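PDB 5JMU: peptidoglycan N-acetylglucosamine deacetylase from Agathobacter rectalis, which probably hydrolyses carbon-nitrogen bonds other than peptide bonds, as a zinc-binding polysaccharide deacetylase expected to remove acetyl groups from N-acetylglucosamine of peptidoglycan, represented here by its catalytic domain. Local coordinates for residues Y44-T49 with Q198-G203; Q84-E89 with R115-S120. One frame throughout, in Å; residues are numbered along the deposited sequence. Where two conformers were deposited one is given.

Contact 1: residues Y44-T49 with Q198-G203; sequences YNVKAT and QIIQWG
The ring of Y44 meets helix 196-205 obliquely, I200 CG2 lying by its inner end and Q201 CG by its outer end. The methyl I200 CG2 is 3.6 Å from Y44 CB and 3.8 Å from Y44 CG. Further out, Q201 CG approaches Y44 CE1 at 3.9 Å, and beyond it the amide stands almost upright to the ring, the two planes 86° apart. Y44 CG lies anti to the carbonyl carbon (chi1 -70°), a torsion that lays the phenol against helix 196-205. Its hydroxyl is hydrogen-bonded to E197, one turn before Q201 on the same helix, and Q201 NE2 lies 3.0 Å from Y44 OH. With Y44 cut back to an alanine, E197 would probably be left without its phenol partner and a gap would open beside I200 CG2. The same methyl has a second neighbour, V46 CG2, which comes tip to tip with I200 CG2 at 4.0 Å. With CG1 beside the backbone N (chi1 -68°), the CG2 methyl of I200 faces both Y44 and V46. L41 of helix 34-43 touches both V46 and I200, and I200 also touches L24 of strand 21-27. N45, with positive phi, ends helix 34-43 in a Schellman motif that turns the chain toward strand 49-53. Such a helix-to-strand turn, packed against a neighbouring helix, belongs to the outer layer of the distorted beta/alpha barrel of NodB-type deacetylases, away from the zinc.

Contact 2: residues Q84-E89 with R115-S120; sequences QIYTSE and RFPGGS. With MG (magnesium ion), chain D.
The R-F-P-G run of 115-120 corresponds to the Arg-x-Pro motif that lines one side of the active-site groove in NodB-type (CE4) deacetylases. It meets I85, the last residue of helix 82-85, and Y86, the first to leave it; the zinc ligands H76 and H80 precede this helix. The P117 ring comes about 4 Å from the side chains of H76 and H80 and about 5 Å from the zinc, and P117 CG meets I85 CD1 at 3.6 Å. The ethyl arm of I85 starts from the position between the backbone N and the carbonyl carbon (chi1 72°), and I85 CG1 sits over the centre of the Y86 ring. Y86 in turn spans the gap with its hydroxyl: OH donates to P117 O at 2.7 Å, on a lone pair in the carbonyl plane, with a C=O...O angle of 131°. That oxygen lies at the ring edge, F116 CB comes within 3.6 Å of Y86 OH, and the Y86 side chain also touches M133, N122 and S125. A type II turn from F116 to G119, closed by G119 N to F116 O, presents the carbonyl. R115 reaches the other way, to a salt bridge with D27. At the far end of 84-89, E89 OE1 binds a magnesium ion at 2.2 Å, while a water on that metal donates to E89 OE2 at 2.6 Å.

How the contacts relate
Contacts 1 and 2 lie on opposite sides of the domain's centre, their own centres 29 Å apart and their nearest atoms about 6 Å apart. Along the chain the order is 44-49, 84-89, 115-120, 198-203, so contact 2 is nested inside the long excursion closed by contact 1. The parallel sheet joins them: strand 21-27 is touched by I200, pairs with strand 49-53 from T49 on, and takes the R115 guanidinium by D27 and T25, while strand 72-77 makes backbone hydrogen bonds to A48 (from T72) and R115 (from I75). Contact 1 brings early and late parts of the NodB domain together at the periphery, whereas contact 2 lies beside the zinc site, P117 touching its ligand H76.

Contact 1: residues Y44-T49 with Q198-G203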
loop_
_atom_site.group_PDB
_atom_site.type_symbol
_atom_site.label_atom_id
_atom_site.label_comp_id
_atom_site.label_asym_id
_atom_site.label_seq_id
_atom_site.Cartn_x
_atom_site.Cartn_y
_atom_site.Cartn_z
ATOM N N TYR A 44 4.272 -3.011 19.173
ATOM C CA TYR A 44 4.390 -1.558 19.318
ATOM C C TYR A 44 3.022 -0.898 19.243
ATOM O O TYR A 44 2.933 0.319 19.231
ATOM C CB TYR A 44 5.338 -0.982 18.234
ATOM C CG TYR A 44 6.752 -1.425 18.550
ATOM C CD1 TYR A 44 7.542 -0.701 19.440
ATOM C CD2 TYR A 44 7.248 -2.632 18.054
ATOM C CE1 TYR A 44 8.806 -1.135 19.781
ATOM C CE2 TYR A 44 8.529 -3.086 18.412
ATOM C CZ TYR A 44 9.288 -2.334 19.252
ATOM O OH TYR A 44 10.542 -2.796 19.620
ATOM N N ASN A 45 1.969 -1.718 19.161
ATOM C CA ASN A 45 0.592 -1.205 19.089
ATOM C C ASN A 45 0.412 -0.188 17.944
ATOM O O ASN A 45 -0.139 0.912 18.118
ATOM C CB ASN A 45 0.215 -0.598 20.434
ATOM C CG ASN A 45 -1.290 -0.294 20.555
ATOM O OD1 ASN A 45 -2.120 -1.010 20.027
ATOM N ND2 ASN A 45 -1.614 0.768 21.244
ATOM N N VAL A 46 0.877 -0.563 16.757
ATOM C CA VAL A 46 0.810 0.280 15.560
ATOM C C VAL A 46 -0.080 -0.382 14.511
ATOM O O VAL A 46 -0.005 -1.615 14.345
ATOM C CB VAL A 46 2.255 0.497 14.976
ATOM C CG1 VAL A 46 2.239 0.936 13.484
ATOM C CG2 VAL A 46 3.061 1.508 15.906
ATOM N N LYS A 47 -0.897 0.419 13.818
ATOM C CA LYS A 47 -1.706 -0.088 12.720
ATOM C C LYS A 47 -1.063 0.360 11.411
ATOM O O LYS A 47 -0.438 1.429 11.334
ATOM C CB LYS A 47 -3.154 0.390 12.792
ATOM C CG LYS A 47 -3.796 0.140 14.180
ATOM C CD LYS A 47 -3.637 -1.349 14.635
ATOM C CE LYS A 47 -4.137 -1.548 16.049
ATOM N NZ LYS A 47 -3.970 -2.938 16.514
ATOM N N ALA A 48 -1.180 -0.475 10.385
ATOM C CA ALA A 48 -0.592 -0.176 9.088
ATOM C C ALA A 48 -1.607 -0.457 8.007
ATOM O O ALA A 48 -2.773 -0.775 8.283
ATOM C CB ALA A 48 0.692 -1.023 8.866
ATOM N N THR A 49 -1.157 -0.369 6.758
ATOM C CA THR A 49 -2.040 -0.564 5.630
ATOM C C THR A 49 -1.413 -1.611 4.731
ATOM O O THR A 49 -0.248 -1.485 4.378
ATOM C CB THR A 49 -2.218 0.748 4.845
ATOM O OG1 THR A 49 -2.701 1.775 5.706
ATOM C CG2 THR A 49 -3.204 0.550 3.703
ATOM N N GLN A 198 12.857 -1.192 14.082
ATOM C CA GLN A 198 13.700 -0.018 14.287
ATOM C C GLN A 198 13.057 1.247 13.736
ATOM O O GLN A 198 13.217 2.312 14.338
ATOM C CB GLN A 198 15.041 -0.221 13.637
ATOM C CG GLN A 198 15.964 -1.107 14.422
ATOM C CD GLN A 198 17.140 -1.488 13.535
ATOM O OE1 GLN A 198 18.151 -0.779 13.478
ATOM N NE2 GLN A 198 17.000 -2.580 12.800
ATOM N N ILE A 199 12.322 1.132 12.615
ATOM C CA ILE A 199 11.622 2.286 12.063
ATOM C C ILE A 199 10.583 2.808 13.071
ATOM O O ILE A 199 10.500 4.020 13.316
ATOM C CB ILE A 199 10.954 1.914 10.706
ATOM C CG1 ILE A 199 12.042 1.755 9.624
ATOM C CG2 ILE A 199 9.941 2.976 10.258
ATOM C CD1 ILE A 199 11.532 0.947 8.359
ATOM N N ILE A 200 9.807 1.907 13.661
ATOM C CA ILE A 200 8.826 2.309 14.671
ATOM C C ILE A 200 9.513 2.889 15.931
ATOM O O ILE A 200 9.061 3.936 16.461
ATOM C CB ILE A 200 7.911 1.149 15.049
ATOM C CG1 ILE A 200 6.998 0.797 13.856
ATOM C CG2 ILE A 200 7.039 1.560 16.266
ATOM C CD1 ILE A 200 6.264 -0.539 14.044
ATOM N N GLN A 201 10.563 2.232 16.403
ATOM C CA GLN A 201 11.272 2.755 17.563
ATOM C C GLN A 201 11.737 4.188 17.305
ATOM O O GLN A 201 11.547 5.072 18.148
ATOM C CB GLN A 201 12.486 1.885 17.901
ATOM C CG GLN A 201 12.061 0.529 18.488
ATOM C CD GLN A 201 13.223 -0.440 18.673
ATOM O OE1 GLN A 201 14.169 -0.459 17.907
ATOM N NE2 GLN A 201 13.124 -1.265 19.686
ATOM N N TRP A 202 12.342 4.407 16.146
ATOM C CA TRP A 202 12.830 5.749 15.838
ATOM C C TRP A 202 11.671 6.754 15.744
ATOM O O TRP A 202 11.722 7.852 16.321
ATOM C CB TRP A 202 13.635 5.754 14.531
ATOM C CG TRP A 202 14.126 7.120 14.215
ATOM C CD1 TRP A 202 15.305 7.700 14.634
ATOM C CD2 TRP A 202 13.445 8.108 13.443
ATOM N NE1 TRP A 202 15.378 8.987 14.167
ATOM C CE2 TRP A 202 14.265 9.254 13.414
ATOM C CE3 TRP A 202 12.235 8.122 12.741
ATOM C CZ2 TRP A 202 13.883 10.421 12.733
ATOM C CZ3 TRP A 202 11.867 9.266 12.070
ATOM C CH2 TRP A 202 12.685 10.383 12.058
ATOM N N GLY A 203 10.634 6.382 15.006
ATOM C CA GLY A 203 9.539 7.311 14.806
ATOM C C GLY A 203 8.899 7.662 16.137
ATOM O O GLY A 203 8.680 8.847 16.431
#

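Contact 2: residues Q84-E89 with R115-S120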
loop_
_atom_site.group_PDB
_atom_site.type_symbol
_atom_site.label_atom_id
_atom_site.label_comp_id
_atom_site.label_asym_id
_atom_site.label_seq_id
_atom_site.Cartn_x
_atom_site.Cartn_y
_atom_site.Cartn_z
ATOM N N GLN A 84 -1.203 -8.468 -17.938
ATOM C CA GLN A 84 -2.584 -8.920 -17.948
ATOM C C GLN A 84 -3.477 -7.759 -17.542
ATOM O O GLN A 84 -4.392 -7.376 -18.274
ATOM C CB GLN A 84 -2.792 -10.104 -17.003
ATOM C CG GLN A 84 -1.951 -11.329 -17.359
ATOM C CD GLN A 84 -2.400 -12.605 -16.663
ATOM O OE1 GLN A 84 -3.264 -12.598 -15.786
ATOM N NE2 GLN A 84 -1.818 -13.722 -17.077
ATOM N N ILE A 85 -3.185 -7.170 -16.394
ATOM C CA ILE A 85 -4.106 -6.172 -15.874
ATOM C C ILE A 85 -4.092 -4.849 -16.634
ATOM O O ILE A 85 -5.048 -4.055 -16.507
ATOM C CB ILE A 85 -3.839 -5.904 -14.355
ATOM C CG1 ILE A 85 -2.511 -5.121 -14.180
ATOM C CG2 ILE A 85 -3.831 -7.253 -13.611
ATOM C CD1 ILE A 85 -2.156 -4.743 -12.710
ATOM N N TYR A 86 -3.020 -4.561 -17.375
ATOM C CA TYR A 86 -2.976 -3.259 -18.023
ATOM C C TYR A 86 -3.232 -3.348 -19.541
ATOM O O TYR A 86 -2.935 -2.404 -20.292
ATOM C CB TYR A 86 -1.639 -2.552 -17.738
ATOM C CG TYR A 86 -1.524 -2.001 -16.315
ATOM C CD1 TYR A 86 -2.594 -1.345 -15.702
ATOM C CD2 TYR A 86 -0.302 -2.105 -15.597
ATOM C CE1 TYR A 86 -2.479 -0.837 -14.417
ATOM C CE2 TYR A 86 -0.176 -1.580 -14.327
ATOM C CZ TYR A 86 -1.261 -0.920 -13.765
ATOM O OH TYR A 86 -1.215 -0.362 -12.511
ATOM N N THR A 87 -3.810 -4.457 -19.996
ATOM C CA THR A 87 -4.116 -4.559 -21.427
ATOM C C THR A 87 -5.432 -3.806 -21.774
ATOM O O THR A 87 -5.644 -3.427 -22.924
ATOM C CB THR A 87 -4.239 -6.002 -21.867
ATOM O OG1 THR A 87 -5.193 -6.676 -21.038
ATOM C CG2 THR A 87 -2.894 -6.695 -21.748
ATOM N N SER A 88 -6.336 -3.610 -20.808
ATOM C CA SER A 88 -7.571 -2.881 -21.090
ATOM C C SER A 88 -8.160 -2.451 -19.748
ATOM O O SER A 88 -7.841 -3.051 -18.730
ATOM C CB SER A 88 -8.582 -3.736 -21.856
ATOM O OG SER A 88 -9.035 -4.802 -21.056
ATOM N N GLU A 89 -9.024 -1.430 -19.750
ATOM C CA GLU A 89 -9.774 -1.083 -18.539
ATOM C C GLU A 89 -10.547 -2.301 -18.001
ATOM O O GLU A 89 -10.609 -2.511 -16.792
ATOM C CB GLU A 89 -10.778 0.044 -18.860
ATOM C CG GLU A 89 -10.105 1.379 -19.156
ATOM C CD GLU A 89 -11.011 2.356 -19.932
ATOM O OE1 GLU A 89 -12.299 2.496 -19.654
ATOM O OE2 GLU A 89 -10.351 3.002 -20.789
ATOM N N ARG A 115 -3.972 0.498 -4.444
ATOM C CA ARG A 115 -2.708 1.045 -4.931
ATOM C C ARG A 115 -2.447 0.385 -6.267
ATOM O O ARG A 115 -2.322 -0.839 -6.341
ATOM C CB ARG A 115 -1.561 0.781 -3.969
ATOM C CG ARG A 115 -0.181 1.237 -4.595
ATOM C CD ARG A 115 0.899 1.160 -3.526
ATOM N NE ARG A 115 0.763 2.238 -2.552
ATOM C CZ ARG A 115 1.272 2.164 -1.306
ATOM N NH1 ARG A 115 1.893 1.048 -0.905
ATOM N NH2 ARG A 115 1.179 3.209 -0.459
ATOM N N PHE A 116 -2.327 1.189 -7.313
ATOM C CA PHE A 116 -2.037 0.644 -8.624
ATOM C C PHE A 116 -0.680 -0.039 -8.637
ATOM O O PHE A 116 0.286 0.525 -8.107
ATOM C CB PHE A 116 -1.992 1.764 -9.664
ATOM C CG PHE A 116 -3.304 2.387 -9.963
ATOM C CD1 PHE A 116 -4.245 1.771 -10.809
ATOM C CD2 PHE A 116 -3.634 3.626 -9.398
ATOM C CE1 PHE A 116 -5.467 2.389 -11.132
ATOM C CE2 PHE A 116 -4.892 4.252 -9.702
ATOM C CZ PHE A 116 -5.814 3.633 -10.562
ATOM N N PRO A 117 -0.579 -1.229 -9.265
ATOM C CA PRO A 117 0.747 -1.819 -9.440
ATOM C C PRO A 117 1.643 -0.888 -10.259
ATOM O O PRO A 117 1.258 -0.375 -11.310
ATOM C CB PRO A 117 0.431 -3.155 -10.151
ATOM C CG PRO A 117 -0.950 -3.531 -9.552
ATOM C CD PRO A 117 -1.679 -2.199 -9.565
ATOM N N GLY A 118 2.830 -0.623 -9.717
ATOM C CA GLY A 118 3.781 0.307 -10.303
ATOM C C GLY A 118 3.518 1.756 -9.886
ATOM O O GLY A 118 4.266 2.662 -10.281
ATOM N N GLY A 119 2.463 1.983 -9.099
ATOM C CA GLY A 119 2.021 3.338 -8.755
ATOM C C GLY A 119 1.114 3.919 -9.837
ATOM O O GLY A 119 1.134 3.441 -10.970
ATOM N N SER A 120 0.326 4.957 -9.543
ATOM C CA SER A 120 -0.490 5.562 -10.609
ATOM C C SER A 120 0.395 6.216 -11.673
ATOM O O SER A 120 -0.074 6.501 -12.791
ATOM C CB SER A 120 -1.464 6.608 -10.018
ATOM O OG SER A 120 -0.783 7.772 -9.556
HETATM MG MG MG D . -13.629 4.204 -20.239
HETATM O O HOH W 1 -12.192 4.524 -21.752
HETATM O O HOH W 2 -12.471 5.432 -18.993
HETATM O O HOH W 3 -14.831 3.823 -18.589
#